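Local coordinates for protein taurocyamine kinase (Schistosoma mansoni, PDB 4WOD) that catalyses the reversible, magnesium-dependent transfer of phosphate from ATP to taurocyamine, giving the phosphagen N-phosphotaurocyamine, at residues Leu60-Cys65 with Arg74-Ala79. The protein carries 4 engineered substitutions. Numbering follows the deposited sequence.
With ARG (arginine), chain B.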
loop_
_atom_site.group_PDB
_atom_site.type_symbol
_atom_site.label_atom_id
_atom_site.label_comp_id
_atom_site.label_asym_id
_atom_site.label_seq_id
_atom_site.Cartn_x
_atom_site.Cartn_y
_atom_site.Cartn_z
ATOM N N LEU A 60 -7.958 3.401 16.138
ATOM C CA LEU A 60 -6.537 3.103 16.265
ATOM C C LEU A 60 -5.907 3.559 17.594
ATOM O O LEU A 60 -4.992 2.920 18.121
ATOM C CB LEU A 60 -5.795 3.766 15.108
ATOM C CG LEU A 60 -4.342 3.353 14.927
ATOM C CD1 LEU A 60 -4.294 1.865 14.650
ATOM C CD2 LEU A 60 -3.722 4.144 13.775
ATOM N N LEU A 61 -6.400 4.676 18.111
ATOM C CA LEU A 61 -5.779 5.380 19.236
ATOM C C LEU A 61 -6.682 5.487 20.467
ATOM O O LEU A 61 -7.897 5.437 20.349
ATOM C CB LEU A 61 -5.372 6.788 18.793
ATOM C CG LEU A 61 -4.271 6.835 17.734
ATOM C CD1 LEU A 61 -3.982 8.264 17.320
ATOM C CD2 LEU A 61 -3.011 6.161 18.237
ATOM N N PRO A 62 -6.081 5.626 21.663
ATOM C CA PRO A 62 -6.909 5.993 22.816
ATOM C C PRO A 62 -7.309 7.462 22.702
ATOM O O PRO A 62 -6.961 8.120 21.710
ATOM C CB PRO A 62 -5.978 5.787 24.016
ATOM C CG PRO A 62 -4.555 5.992 23.418
ATOM C CD PRO A 62 -4.669 5.395 22.020
ATOM N N ARG A 63 -7.986 7.987 23.711
ATOM C CA ARG A 63 -8.101 9.435 23.805
ATOM C C ARG A 63 -7.531 9.831 25.153
ATOM O O ARG A 63 -6.833 9.041 25.780
ATOM C CB ARG A 63 -9.556 9.892 23.604
ATOM C CG ARG A 63 -10.154 9.471 22.227
ATOM C CD ARG A 63 -9.483 10.217 21.028
ATOM N NE ARG A 63 -10.105 9.948 19.719
ATOM C CZ ARG A 63 -9.826 8.910 18.939
ATOM N NH1 ARG A 63 -8.935 7.994 19.314
ATOM N NH2 ARG A 63 -10.444 8.777 17.765
ATOM N N SER A 64 -7.800 11.044 25.610
ATOM C CA SER A 64 -7.260 11.453 26.898
ATOM C C SER A 64 -8.358 12.036 27.764
ATOM O O SER A 64 -9.131 12.877 27.313
ATOM C CB SER A 64 -6.109 12.453 26.720
ATOM O OG SER A 64 -6.440 13.461 25.787
ATOM N N CYS A 65 -8.415 11.561 29.003
ATOM C CA CYS A 65 -9.379 12.034 29.985
ATOM C C CYS A 65 -9.222 13.528 30.276
ATOM O O CYS A 65 -10.195 14.220 30.573
ATOM C CB CYS A 65 -9.240 11.219 31.274
ATOM S SG CYS A 65 -7.580 11.176 32.040
ATOM N N ARG A 74 2.195 8.074 31.448
ATOM C CA ARG A 74 3.242 8.229 30.435
ATOM C C ARG A 74 3.800 6.950 29.794
ATOM O O ARG A 74 4.100 6.946 28.607
ATOM C CB ARG A 74 4.409 9.002 31.023
ATOM C CG ARG A 74 5.442 9.317 29.974
ATOM C CD ARG A 74 6.012 10.682 30.135
ATOM N NE ARG A 74 7.279 10.773 29.431
ATOM C CZ ARG A 74 8.227 11.638 29.758
ATOM N NH1 ARG A 74 8.028 12.475 30.772
ATOM N NH2 ARG A 74 9.365 11.653 29.084
ATOM N N ASP A 75 3.964 5.880 30.569
ATOM C CA ASP A 75 4.541 4.648 30.017
ATOM C C ASP A 75 3.672 4.118 28.880
ATOM O O ASP A 75 4.172 3.518 27.924
ATOM C CB ASP A 75 4.684 3.551 31.085
ATOM C CG ASP A 75 5.628 3.922 32.208
ATOM O OD1 ASP A 75 6.391 4.909 32.092
ATOM O OD2 ASP A 75 5.609 3.194 33.219
ATOM N N PHE A 76 2.363 4.327 29.012
ATOM C CA PHE A 76 1.391 3.904 28.009
ATOM C C PHE A 76 1.360 4.877 26.831
ATOM O O PHE A 76 1.537 4.477 25.678
ATOM C CB PHE A 76 -0.003 3.777 28.650
ATOM C CG PHE A 76 -1.132 3.601 27.662
ATOM C CD1 PHE A 76 -1.330 2.385 27.011
ATOM C CD2 PHE A 76 -2.024 4.647 27.406
ATOM C CE1 PHE A 76 -2.382 2.221 26.102
ATOM C CE2 PHE A 76 -3.089 4.492 26.489
ATOM C CZ PHE A 76 -3.267 3.279 25.840
ATOM N N PHE A 77 1.133 6.158 27.113
ATOM C CA PHE A 77 0.963 7.126 26.016
ATOM C C PHE A 77 2.239 7.362 25.201
ATOM O O PHE A 77 2.150 7.584 23.992
ATOM C CB PHE A 77 0.444 8.470 26.548
ATOM C CG PHE A 77 -1.049 8.505 26.751
ATOM C CD1 PHE A 77 -1.907 8.685 25.671
ATOM C CD2 PHE A 77 -1.596 8.345 28.015
ATOM C CE1 PHE A 77 -3.293 8.709 25.849
ATOM C CE2 PHE A 77 -2.982 8.376 28.202
ATOM C CZ PHE A 77 -3.833 8.554 27.104
ATOM N N ASP A 78 3.410 7.347 25.846
ATOM C CA ASP A 78 4.659 7.570 25.106
ATOM C C ASP A 78 4.871 6.432 24.112
ATOM O O ASP A 78 5.326 6.642 22.985
ATOM C CB ASP A 78 5.856 7.694 26.048
ATOM C CG ASP A 78 6.110 9.128 26.467
ATOM O OD1 ASP A 78 5.276 9.994 26.119
ATOM O OD2 ASP A 78 7.129 9.393 27.145
ATOM N N ALA A 79 4.497 5.230 24.529
ATOM C CA ALA A 79 4.591 4.076 23.651
ATOM C C ALA A 79 3.652 4.239 22.460
ATOM O O ALA A 79 4.061 4.035 21.308
ATOM C CB ALA A 79 4.287 2.799 24.419
HETATM N N ARG B . -6.139 7.746 14.357
HETATM C CA ARG B . -7.280 7.929 15.211
HETATM C C ARG B . -8.034 6.688 15.653
HETATM O O ARG B . -8.378 5.825 14.808
HETATM C CB ARG B . -8.206 8.939 14.641
HETATM C CG ARG B . -7.776 10.333 14.945
HETATM C CD ARG B . -8.794 10.890 15.873
HETATM N NE ARG B . -8.466 12.243 16.210
HETATM C CZ ARG B . -9.327 13.219 16.158
HETATM N NH1 ARG B . -8.968 14.425 16.482
HETATM N NH2 ARG B . -10.544 12.979 15.754
HETATM O OXT ARG B . -8.184 6.706 16.883
#
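Pro-62 meets Phe-76 and Phe-77 in a small, buried apolar contact that joins the substrate-binding loop 60-65 to helix 74-84 in the N-terminal domain of the first repeat. The compact proline ring offers Pro-62 CG to both phenylalanines, 3.7 Å from Phe-76 CE2 and 3.9 Å from Phe-77 CE1. Different first torsions (Phe-76 chi1 169°, Phe-77 chi1 -82°) help bring both rings to Pro-62 from adjacent helix positions and lay CD2 of Phe-76 over the rim of one Phe-77 face. The edge of Phe-77 suits a backbone oxygen: Arg-63 O lies in the ring plane, 3.3 Å from Phe-77 CZ, where the slightly positive C-H rim can face it.

The CB of Arg-63 points away from the helix, and its flat, cationic, multi-donor guanidinium suits the bound arginine's carboxylate. Arg-63 NH1 donates to ligand OXT at 2.9 Å and to Pro-62 O at 3.1 Å; that oxygen lies near the guanidinium plane, though NH1 sits above the carbonyl plane, which helps fix the group's rotation. Leu-60 N binds ligand O at 2.8 Å and Leu-61 N binds OXT, so three residues share the carboxylate. In this phosphagen kinase substrate pocket, the loop probably holds taurocyamine's acidic end likewise.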